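Local atomic coordinates of plantazolicin methyltransferase BamL (PDB entry 5DLY), a protein that probably transfers methyl groups from S-adenosylmethionine to the amino group of a desmethyl precursor of the antibiotic plantazolicin. Residues Q15-F20 with F133-N138; F30-R35 with E179-D184; T37-S42 with L249-M254. All coordinates share one frame; numbering follows the deposited sequence.

Contact 1 of 3, residues Q15-F20 with F133-N138; sequences QAQTWF and FGLFKN. With SAH (S-adenosyl-L-homocysteine), chain C; 5D7 (prop-2-en-1-yl 2-[(1S)-1-amino-4-carbamimidamidobutyl]-1,3-thiazole-4-carboxylate), chain B.
Leu135 meets Ala16 and Phe20 where two pockets join, that of the cofactor product SAH and that of the substrate analogue 5D7. Leu135 CD2 reaches CB of Ala16 at 3.7 Å and also grazes the Phe20 ring; Leu135 CD1 sits 3.7 Å from CE2 of Phe20, coming obliquely at the ring. Having CG beside its own backbone N (chi1 -59°) sends the Leu135 fork toward helix 10-21. From there CD1 also approaches SAH C5' at 3.4 Å, while CG of Leu135 rests 3.6 Å from CD of the guanidine arm of 5D7. Phe20 touches both ligands: SAH C5' stands over one face of its ring, near the rim, Phe20 CE1 comes within 3.4 Å of SAH SD, and CZ leans on the CB methylene of 5D7. Hydrophobic walls thus flank the place where the amino N of 5D7 faces SAH SD at 3.9 Å, a spacing consistent with methyl transfer across it. Gln17 bends at chi2 (61°) and brings OE1 to 3.0 Å from SAH C8; this buried oxygen has no hydrogen-bond partner, which the C-H of the adenine may partly offset. Phe136 presents a ring edge to the adenine, and Gly134 CA packs on the guanidine NH2 of 5D7. Arg13 bonds to the Phe136 carbonyl, pinning helix 10-21 to the loop between strand 124-130 and helix 139-148; helix 176-187 backs Ala16 and Leu135 through Gln185, and helix 23-56 flanks Phe20 with Ser29 and Asp33.

Contact 2 of 3, residues F30-R35 with E179-D184; sequences FRYDER and EAYLKD. With 5D7 (prop-2-en-1-yl 2-[(1S)-1-amino-4-carbamimidamidobutyl]-1,3-thiazole-4-carboxylate), chain B.
Tyr32 and Tyr181 both swing CG opposite the backbone N (chi1 179° and 167°), which extends each ring from its own helix into the gap between the two, whose axes approach to 11.2 Å. The rings form an offset edge-to-face pair, planes 65° apart, with the edge of Tyr181 directed at the face of Tyr32; Tyr181 CE2 is 3.8 Å from Tyr32 CD1. Leu182, the next residue along, lays CD2 over a face of the Tyr32 ring in a CH-pi contact, 3.9 Å from its centroid, while its CD1 reaches toward CE2 of the same ring. The polar end of Tyr32 is held outside this pair of segments, by Thr172. Tyr181 OH donates a hydrogen bond of 2.7 Å to Asp33 OD1, entering on the syn side and somewhat out of the carboxylate plane. That bond fixes the hydroxyl beside the ligand thiazole, with Tyr181 OH 3.0 Å from 5D7 S5 and roughly in line with the C1-S5 bond, consistent with a chalcogen-type contact. Asp33 OD1, 3.5 Å from 5D7 C4, and Tyr32 CE1, 3.6 Å from 5D7 C1, stand above the same face of the thiazole, while Leu182 meets its C1 edge. In this Rossmann-like methyltransferase helices 23-56 and 176-187 thus build a wall of the substrate pocket, occupied here by the thiazole of a desmethylplantazolicin analogue.

Contact 3 of 3, residues T37-S42 with L249-M254; sequences TSSIRS and LKQSQM. With 5D7 (prop-2-en-1-yl 2-[(1S)-1-amino-4-carbamimidamidobutyl]-1,3-thiazole-4-carboxylate), chain B.
Ser39 and Gln251 join a kinked turn of one helix to the last turn of another: 37-42 is kinked at Ser39 and Ile40, and 249-254 runs out of helical geometry at Met254. The closest CA atoms, those of Ile40 and Gln251, are 7.6 Å apart, and side chains bridge the space. Gln251 sets off with CG beside its backbone N (chi1 -71°), then stretches out, carrying its amide to the kinked turn. There NE2 donates a nearly straight hydrogen bond (165°) to Ser39 OG at 3.0 Å, the acceptor lying exactly in the amide plane. Ser39 OG also bonds to Glu247 OE1, one turn earlier on the helix of Gln251, so one hydroxyl ties together two residues of that helix. A water extends the grip to the backbone: it donates to Ser39 O at 2.9 Å and accepts from Gln251 NE2 at 3.3 Å. The amide nitrogen therefore serves both the side chain and, through the water, the carbonyl of the same serine. Beside this polar clasp lies a looser apolar contact, with CE at the end of the extended Met254 side chain 4.3 Å from Ile40 CB. Phe217 packs against both Ile40 and Gln251, and Lys250 adds a salt bridge to Glu36. The ligand touches both segments. Thr37 gives OG1 to the Asp33 carbonyl, which leaves CG2 facing the ester, 3.5 Å from 5D7 C6, while Met254 CG lies 3.5 Å from C5, the terminal allyl carbon. The clasp thus borders the ester end of the substrate-analogue pocket, where the rest of a polyazole peptide such as desmethylplantazolicin would probably continue.

In the fold
Along the chain, the first partners come in order 15-20, 30-35 and 37-42, and the second partners follow in the same order, so every pair of contacts crosses and none nests. Contact 1 closes a loop of 112 residues, joining helix 10-21 to the loop after strand 124-130. Contact 2 spans 143 residues to helix 176-187, and contact 3 spans 206 to helix 245-253, both starting from helix 23-56. Contacts 1 and 2 touch where Asp184 takes probable hydrogen bonds from Gln15 and Trp19; contacts 2 and 3 meet through a long, weak Glu34-Arg41 pair. All three touch 5D7, tying the N-terminal helices to the Rossmann-like core and its later helices.

Contact 1 of 3, residues Q15-F20 with F133-N138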
# COMPACT_ATOMS: atom_id res chain seq x y z
N GLN A 15 13.40 9.46 -9.37
CA GLN A 15 14.61 8.68 -9.10
C GLN A 15 14.31 7.35 -8.41
O GLN A 15 14.87 6.32 -8.78
CB GLN A 15 15.61 9.51 -8.28
CG GLN A 15 16.88 8.77 -7.86
CD GLN A 15 17.70 8.25 -9.03
OE1 GLN A 15 17.63 8.77 -10.14
NE2 GLN A 15 18.48 7.20 -8.78
N ALA A 16 13.40 7.37 -7.43
CA ALA A 16 13.01 6.14 -6.73
C ALA A 16 12.41 5.12 -7.70
O ALA A 16 12.65 3.92 -7.60
CB ALA A 16 12.03 6.45 -5.61
N GLN A 17 11.63 5.63 -8.65
CA GLN A 17 10.95 4.80 -9.63
C GLN A 17 11.90 4.15 -10.65
O GLN A 17 11.57 3.12 -11.23
CB GLN A 17 9.79 5.57 -10.29
CG GLN A 17 9.12 4.90 -11.48
CD GLN A 17 8.48 3.56 -11.17
OE1 GLN A 17 8.24 3.20 -10.01
NE2 GLN A 17 8.20 2.80 -12.23
N THR A 18 13.10 4.71 -10.83
CA THR A 18 14.09 4.04 -11.70
C THR A 18 14.42 2.62 -11.24
O THR A 18 14.77 1.77 -12.05
CB THR A 18 15.41 4.84 -11.87
OG1 THR A 18 16.10 4.95 -10.62
CG2 THR A 18 15.14 6.22 -12.45
N TRP A 19 14.25 2.35 -9.94
CA TRP A 19 14.50 1.01 -9.40
C TRP A 19 13.45 -0.04 -9.80
O TRP A 19 13.61 -1.22 -9.51
CB TRP A 19 14.68 1.10 -7.87
CG TRP A 19 15.94 1.82 -7.52
CD1 TRP A 19 16.09 3.15 -7.30
CD2 TRP A 19 17.25 1.24 -7.40
NE1 TRP A 19 17.41 3.45 -7.03
CE2 TRP A 19 18.14 2.29 -7.08
CE3 TRP A 19 17.75 -0.07 -7.50
CZ2 TRP A 19 19.51 2.07 -6.87
CZ3 TRP A 19 19.11 -0.28 -7.30
CH2 TRP A 19 19.97 0.79 -6.98
N PHE A 20 12.40 0.40 -10.50
CA PHE A 20 11.34 -0.50 -10.96
C PHE A 20 11.17 -0.48 -12.47
O PHE A 20 10.40 -1.28 -13.01
CB PHE A 20 10.03 -0.20 -10.22
CG PHE A 20 10.17 -0.39 -8.74
CD1 PHE A 20 10.07 -1.67 -8.19
CD2 PHE A 20 10.50 0.68 -7.92
CE1 PHE A 20 10.24 -1.87 -6.83
CE2 PHE A 20 10.67 0.48 -6.56
CZ PHE A 20 10.54 -0.79 -6.02
N PHE A 133 3.45 4.26 -2.69
CA PHE A 133 2.94 5.64 -2.81
C PHE A 133 4.01 6.65 -3.22
O PHE A 133 3.80 7.47 -4.12
CB PHE A 133 2.29 6.05 -1.49
CG PHE A 133 1.40 7.26 -1.57
CD1 PHE A 133 0.34 7.32 -2.46
CD2 PHE A 133 1.62 8.34 -0.73
CE1 PHE A 133 -0.49 8.43 -2.52
CE2 PHE A 133 0.79 9.45 -0.77
CZ PHE A 133 -0.27 9.50 -1.67
N GLY A 134 5.18 6.56 -2.59
CA GLY A 134 6.31 7.46 -2.88
C GLY A 134 6.94 7.32 -4.26
O GLY A 134 7.84 8.08 -4.61
N LEU A 135 6.48 6.35 -5.06
CA LEU A 135 6.97 6.18 -6.44
C LEU A 135 6.18 7.00 -7.45
O LEU A 135 6.66 7.22 -8.56
CB LEU A 135 6.93 4.71 -6.86
CG LEU A 135 7.75 3.74 -6.01
CD1 LEU A 135 7.49 2.31 -6.46
CD2 LEU A 135 9.22 4.08 -6.18
N PHE A 136 4.98 7.43 -7.08
CA PHE A 136 4.09 8.09 -8.04
C PHE A 136 4.55 9.51 -8.33
O PHE A 136 4.82 10.27 -7.41
CB PHE A 136 2.65 8.13 -7.51
CG PHE A 136 2.08 6.78 -7.17
CD1 PHE A 136 2.54 5.61 -7.78
CD2 PHE A 136 1.04 6.68 -6.25
CE1 PHE A 136 2.00 4.37 -7.46
CE2 PHE A 136 0.49 5.44 -5.93
CZ PHE A 136 0.97 4.29 -6.53
N LYS A 137 4.62 9.87 -9.61
CA LYS A 137 4.90 11.25 -9.99
C LYS A 137 3.87 12.24 -9.42
O LYS A 137 4.22 13.32 -8.91
CB LYS A 137 5.00 11.39 -11.51
CG LYS A 137 5.31 12.80 -11.99
CD LYS A 137 5.43 12.87 -13.51
CE LYS A 137 5.65 14.30 -13.98
NZ LYS A 137 5.79 14.37 -15.47
N ASN A 138 2.60 11.86 -9.50
CA ASN A 138 1.49 12.73 -9.12
C ASN A 138 0.60 12.07 -8.06
O ASN A 138 -0.55 11.72 -8.34
CB ASN A 138 0.69 13.08 -10.38
CG ASN A 138 1.53 13.85 -11.40
OD1 ASN A 138 2.00 14.95 -11.11
ND2 ASN A 138 1.72 13.27 -12.58
N SAH C . 2.24 -3.18 -4.00
CA SAH C . 3.54 -3.90 -4.15
CB SAH C . 4.65 -2.90 -4.47
CG SAH C . 5.60 -3.46 -5.53
SD SAH C . 7.04 -2.45 -5.75
C SAH C . 3.88 -4.63 -2.88
O SAH C . 3.06 -4.74 -1.98
OXT SAH C . 4.99 -5.13 -2.70
C5' SAH C . 6.37 -0.95 -6.42
C4' SAH C . 5.50 -1.17 -7.65
O4' SAH C . 4.83 0.05 -7.98
C3' SAH C . 6.32 -1.55 -8.88
O3' SAH C . 5.85 -2.80 -9.42
C2' SAH C . 6.12 -0.38 -9.85
O2' SAH C . 6.11 -0.73 -11.23
C1' SAH C . 4.77 0.14 -9.40
N9 SAH C . 4.47 1.54 -9.80
C8 SAH C . 5.27 2.61 -9.66
N7 SAH C . 4.67 3.72 -10.14
C5 SAH C . 3.45 3.36 -10.57
C6 SAH C . 2.31 4.06 -11.19
N6 SAH C . 2.39 5.38 -11.41
N1 SAH C . 1.21 3.32 -11.50
C2 SAH C . 1.16 1.99 -11.28
N3 SAH C . 2.17 1.28 -10.71
C4 SAH C . 3.32 1.92 -10.36
O9 5D7 B . 8.81 -1.74 3.06
C6 5D7 B . 9.99 -1.54 2.82
O7 5D7 B . 10.99 -1.63 3.85
C8 5D7 B . 10.64 -1.83 5.22
C2 5D7 B . 10.45 -1.22 1.44
N3 5D7 B . 9.63 -1.32 0.36
C4 5D7 B . 10.20 -1.01 -0.81
S5 5D7 B . 11.86 -0.59 -0.54
C1 5D7 B . 11.77 -0.83 1.16
CA 5D7 B . 9.63 -1.01 -2.18
N 5D7 B . 8.32 -1.64 -2.12
CB 5D7 B . 9.53 0.41 -2.76
CG 5D7 B . 9.01 1.49 -1.80
CD 5D7 B . 8.28 2.56 -2.60
NE 5D7 B . 7.91 3.65 -1.71
CZ 5D7 B . 8.63 4.72 -1.36
NH2 5D7 B . 8.15 5.57 -0.56
NH1 5D7 B . 9.79 4.91 -1.84
C3 5D7 B . 11.91 -1.81 6.04
C5 5D7 B . 12.04 -2.56 7.11

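Contact 2 of 3, residues F30-R35 with E179-D184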
# COMPACT_ATOMS: atom_id res chain seq x y z
N PHE A 30 13.64 -6.17 -6.60
CA PHE A 30 12.87 -7.41 -6.43
C PHE A 30 13.45 -8.29 -5.32
O PHE A 30 12.72 -8.75 -4.44
CB PHE A 30 12.77 -8.20 -7.74
CG PHE A 30 11.88 -9.41 -7.65
CD1 PHE A 30 10.49 -9.28 -7.69
CD2 PHE A 30 12.43 -10.69 -7.54
CE1 PHE A 30 9.67 -10.40 -7.61
CE2 PHE A 30 11.61 -11.81 -7.46
CZ PHE A 30 10.23 -11.67 -7.50
N ARG A 31 14.76 -8.52 -5.37
CA ARG A 31 15.45 -9.33 -4.37
C ARG A 31 15.25 -8.78 -2.96
O ARG A 31 14.89 -9.53 -2.05
CB ARG A 31 16.94 -9.43 -4.70
CG ARG A 31 17.68 -10.50 -3.91
CD ARG A 31 19.18 -10.41 -4.11
NE ARG A 31 19.60 -10.77 -5.47
CZ ARG A 31 20.05 -9.91 -6.38
NH1 ARG A 31 20.15 -8.61 -6.11
NH2 ARG A 31 20.41 -10.35 -7.58
N TYR A 32 15.50 -7.48 -2.78
CA TYR A 32 15.31 -6.86 -1.48
C TYR A 32 13.85 -6.99 -1.03
O TYR A 32 13.57 -7.42 0.10
CB TYR A 32 15.73 -5.37 -1.47
CG TYR A 32 15.49 -4.75 -0.12
CD1 TYR A 32 14.24 -4.22 0.22
CD2 TYR A 32 16.49 -4.73 0.85
CE1 TYR A 32 14.00 -3.69 1.47
CE2 TYR A 32 16.27 -4.19 2.11
CZ TYR A 32 15.01 -3.67 2.42
OH TYR A 32 14.74 -3.12 3.65
N ASP A 33 12.92 -6.63 -1.92
CA ASP A 33 11.50 -6.56 -1.56
C ASP A 33 10.95 -7.92 -1.17
O ASP A 33 10.20 -8.04 -0.19
CB ASP A 33 10.67 -5.97 -2.71
CG ASP A 33 10.95 -4.50 -2.95
OD1 ASP A 33 11.72 -3.88 -2.17
OD2 ASP A 33 10.40 -3.97 -3.93
N GLU A 34 11.33 -8.96 -1.91
CA GLU A 34 10.90 -10.31 -1.58
C GLU A 34 11.45 -10.79 -0.24
O GLU A 34 10.73 -11.43 0.53
CB GLU A 34 11.29 -11.29 -2.70
CG GLU A 34 10.46 -11.11 -3.96
CD GLU A 34 9.04 -11.61 -3.80
OE1 GLU A 34 8.12 -10.77 -3.77
OE2 GLU A 34 8.86 -12.84 -3.68
N ARG A 35 12.71 -10.47 0.04
CA ARG A 35 13.36 -10.92 1.27
C ARG A 35 12.86 -10.17 2.51
O ARG A 35 12.68 -10.77 3.57
CB ARG A 35 14.88 -10.76 1.15
CG ARG A 35 15.67 -11.35 2.31
CD ARG A 35 17.16 -11.05 2.21
NE ARG A 35 17.48 -9.65 2.52
CZ ARG A 35 18.08 -8.80 1.69
NH1 ARG A 35 18.48 -9.19 0.48
NH2 ARG A 35 18.32 -7.55 2.08
N GLU A 179 21.85 -0.66 -0.57
CA GLU A 179 22.00 0.59 0.16
C GLU A 179 21.58 1.79 -0.70
O GLU A 179 20.83 2.65 -0.25
CB GLU A 179 23.44 0.76 0.66
CG GLU A 179 23.71 2.09 1.35
CD GLU A 179 25.15 2.23 1.79
OE1 GLU A 179 26.02 2.41 0.92
OE2 GLU A 179 25.41 2.18 3.01
N ALA A 180 22.07 1.83 -1.95
CA ALA A 180 21.71 2.88 -2.91
C ALA A 180 20.21 2.89 -3.19
O ALA A 180 19.59 3.95 -3.20
CB ALA A 180 22.50 2.69 -4.20
N TYR A 181 19.66 1.70 -3.39
CA TYR A 181 18.22 1.50 -3.57
C TYR A 181 17.42 2.10 -2.41
O TYR A 181 16.54 2.93 -2.62
CB TYR A 181 17.95 0.01 -3.72
CG TYR A 181 16.50 -0.41 -3.61
CD1 TYR A 181 15.55 0.08 -4.50
CD2 TYR A 181 16.10 -1.31 -2.63
CE1 TYR A 181 14.22 -0.31 -4.41
CE2 TYR A 181 14.77 -1.70 -2.52
CZ TYR A 181 13.84 -1.20 -3.41
OH TYR A 181 12.53 -1.60 -3.33
N LEU A 182 17.76 1.70 -1.19
CA LEU A 182 17.01 2.17 -0.02
C LEU A 182 17.13 3.67 0.21
O LEU A 182 16.15 4.33 0.56
CB LEU A 182 17.40 1.39 1.24
CG LEU A 182 16.99 -0.09 1.27
CD1 LEU A 182 17.48 -0.72 2.57
CD2 LEU A 182 15.49 -0.28 1.09
N LYS A 183 18.33 4.22 0.00
CA LYS A 183 18.52 5.67 0.12
C LYS A 183 17.57 6.41 -0.83
O LYS A 183 16.89 7.35 -0.41
CB LYS A 183 19.97 6.08 -0.18
CG LYS A 183 20.96 5.82 0.95
CD LYS A 183 22.30 6.44 0.58
CE LYS A 183 23.44 5.85 1.38
NZ LYS A 183 24.75 6.14 0.71
N ASP A 184 17.54 5.99 -2.10
CA ASP A 184 16.62 6.57 -3.07
C ASP A 184 15.15 6.39 -2.66
O ASP A 184 14.34 7.32 -2.81
CB ASP A 184 16.84 5.99 -4.46
CG ASP A 184 18.06 6.58 -5.16
OD1 ASP A 184 18.65 7.57 -4.67
OD2 ASP A 184 18.41 6.04 -6.23
O9 5D7 B . 8.81 -1.74 3.06
C6 5D7 B . 9.99 -1.54 2.82
O7 5D7 B . 10.99 -1.63 3.85
C8 5D7 B . 10.64 -1.83 5.22
C2 5D7 B . 10.45 -1.22 1.44
N3 5D7 B . 9.63 -1.32 0.36
C4 5D7 B . 10.20 -1.01 -0.81
S5 5D7 B . 11.86 -0.59 -0.54
C1 5D7 B . 11.77 -0.83 1.16
CA 5D7 B . 9.63 -1.01 -2.18
N 5D7 B . 8.32 -1.64 -2.12
CB 5D7 B . 9.53 0.41 -2.76
CG 5D7 B . 9.01 1.49 -1.80
CD 5D7 B . 8.28 2.56 -2.60
NE 5D7 B . 7.91 3.65 -1.71
CZ 5D7 B . 8.63 4.72 -1.36
NH2 5D7 B . 8.15 5.57 -0.56
NH1 5D7 B . 9.79 4.91 -1.84
C3 5D7 B . 11.91 -1.81 6.04
C5 5D7 B . 12.04 -2.56 7.11

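Contact 3 of 3, residues T37-S42 with L249-M254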
# COMPACT_ATOMS: atom_id res chain seq x y z
N THR A 37 10.19 -7.55 2.64
CA THR A 37 8.83 -7.01 2.72
C THR A 37 7.71 -8.04 2.56
O THR A 37 6.54 -7.72 2.77
CB THR A 37 8.59 -5.81 1.75
OG1 THR A 37 8.36 -6.26 0.41
CG2 THR A 37 9.76 -4.83 1.76
N SER A 38 8.05 -9.27 2.18
CA SER A 38 7.00 -10.25 1.89
C SER A 38 6.15 -10.59 3.11
O SER A 38 4.94 -10.76 2.97
CB SER A 38 7.57 -11.52 1.24
OG SER A 38 8.52 -12.14 2.07
N SER A 39 6.74 -10.68 4.30
CA SER A 39 5.97 -11.10 5.48
C SER A 39 4.97 -10.05 5.95
O SER A 39 3.96 -10.39 6.56
CB SER A 39 6.87 -11.57 6.63
OG SER A 39 7.62 -10.52 7.20
N ILE A 40 5.24 -8.77 5.67
CA ILE A 40 4.31 -7.71 6.04
C ILE A 40 3.09 -7.68 5.10
O ILE A 40 2.04 -7.14 5.46
CB ILE A 40 4.99 -6.32 6.14
CG1 ILE A 40 4.18 -5.34 7.00
CG2 ILE A 40 5.24 -5.72 4.76
CD1 ILE A 40 4.30 -5.56 8.50
N ARG A 41 3.22 -8.27 3.92
CA ARG A 41 2.12 -8.31 2.95
C ARG A 41 0.83 -8.88 3.56
O ARG A 41 -0.22 -8.23 3.52
CB ARG A 41 2.54 -9.12 1.72
CG ARG A 41 2.00 -8.59 0.41
CD ARG A 41 3.03 -8.78 -0.71
NE ARG A 41 3.51 -10.16 -0.81
CZ ARG A 41 4.67 -10.53 -1.35
NH1 ARG A 41 5.52 -9.65 -1.85
NH2 ARG A 41 4.98 -11.82 -1.38
N SER A 42 0.90 -10.07 4.15
CA SER A 42 -0.29 -10.69 4.73
C SER A 42 -0.82 -9.89 5.92
O SER A 42 -2.02 -9.86 6.14
CB SER A 42 -0.04 -12.14 5.15
OG SER A 42 0.92 -12.23 6.19
N LEU A 249 10.82 -11.49 14.41
CA LEU A 249 11.93 -10.64 14.84
C LEU A 249 12.22 -9.54 13.81
O LEU A 249 12.46 -8.39 14.18
CB LEU A 249 13.19 -11.46 15.15
CG LEU A 249 14.43 -10.70 15.66
CD1 LEU A 249 14.14 -9.91 16.93
CD2 LEU A 249 15.59 -11.66 15.91
N LYS A 250 12.17 -9.90 12.53
CA LYS A 250 12.33 -8.91 11.45
C LYS A 250 11.31 -7.79 11.59
O LYS A 250 11.65 -6.61 11.49
CB LYS A 250 12.22 -9.56 10.07
CG LYS A 250 13.54 -10.12 9.55
CD LYS A 250 13.49 -10.33 8.04
CE LYS A 250 14.87 -10.66 7.47
NZ LYS A 250 15.85 -9.54 7.57
N GLN A 251 10.06 -8.17 11.87
CA GLN A 251 8.97 -7.21 12.04
C GLN A 251 9.16 -6.33 13.27
O GLN A 251 8.76 -5.16 13.27
CB GLN A 251 7.63 -7.93 12.07
CG GLN A 251 7.23 -8.49 10.71
CD GLN A 251 6.07 -9.47 10.77
OE1 GLN A 251 5.29 -9.49 11.73
NE2 GLN A 251 5.94 -10.28 9.72
N SER A 252 9.77 -6.89 14.31
CA SER A 252 10.09 -6.15 15.52
C SER A 252 11.18 -5.11 15.26
O SER A 252 11.15 -4.01 15.81
CB SER A 252 10.51 -7.12 16.62
OG SER A 252 10.77 -6.44 17.84
N GLN A 253 12.13 -5.47 14.39
CA GLN A 253 13.30 -4.62 14.15
C GLN A 253 13.06 -3.53 13.10
O GLN A 253 13.81 -2.56 13.05
CB GLN A 253 14.51 -5.48 13.76
CG GLN A 253 15.10 -6.23 14.95
CD GLN A 253 16.09 -7.30 14.55
OE1 GLN A 253 16.16 -7.70 13.39
NE2 GLN A 253 16.86 -7.78 15.52
N MET A 254 12.00 -3.69 12.31
CA MET A 254 11.64 -2.76 11.23
C MET A 254 11.36 -1.36 11.74
O MET A 254 10.73 -1.22 12.78
CB MET A 254 10.33 -3.20 10.59
CG MET A 254 10.37 -4.36 9.65
SD MET A 254 8.72 -4.40 8.95
CE MET A 254 8.87 -5.89 7.98
O9 5D7 B . 8.81 -1.74 3.06
C6 5D7 B . 9.99 -1.54 2.82
O7 5D7 B . 10.99 -1.63 3.85
C8 5D7 B . 10.64 -1.83 5.22
C2 5D7 B . 10.45 -1.22 1.44
N3 5D7 B . 9.63 -1.32 0.36
C4 5D7 B . 10.20 -1.01 -0.81
S5 5D7 B . 11.86 -0.59 -0.54
C1 5D7 B . 11.77 -0.83 1.16
CA 5D7 B . 9.63 -1.01 -2.18
N 5D7 B . 8.32 -1.64 -2.12
CB 5D7 B . 9.53 0.41 -2.76
CG 5D7 B . 9.01 1.49 -1.80
CD 5D7 B . 8.28 2.56 -2.60
NE 5D7 B . 7.91 3.65 -1.71
CZ 5D7 B . 8.63 4.72 -1.36
NH2 5D7 B . 8.15 5.57 -0.56
NH1 5D7 B . 9.79 4.91 -1.84
C3 5D7 B . 11.91 -1.81 6.04
C5 5D7 B . 12.04 -2.56 7.11
O HOH W 1 3.55 -12.30 8.72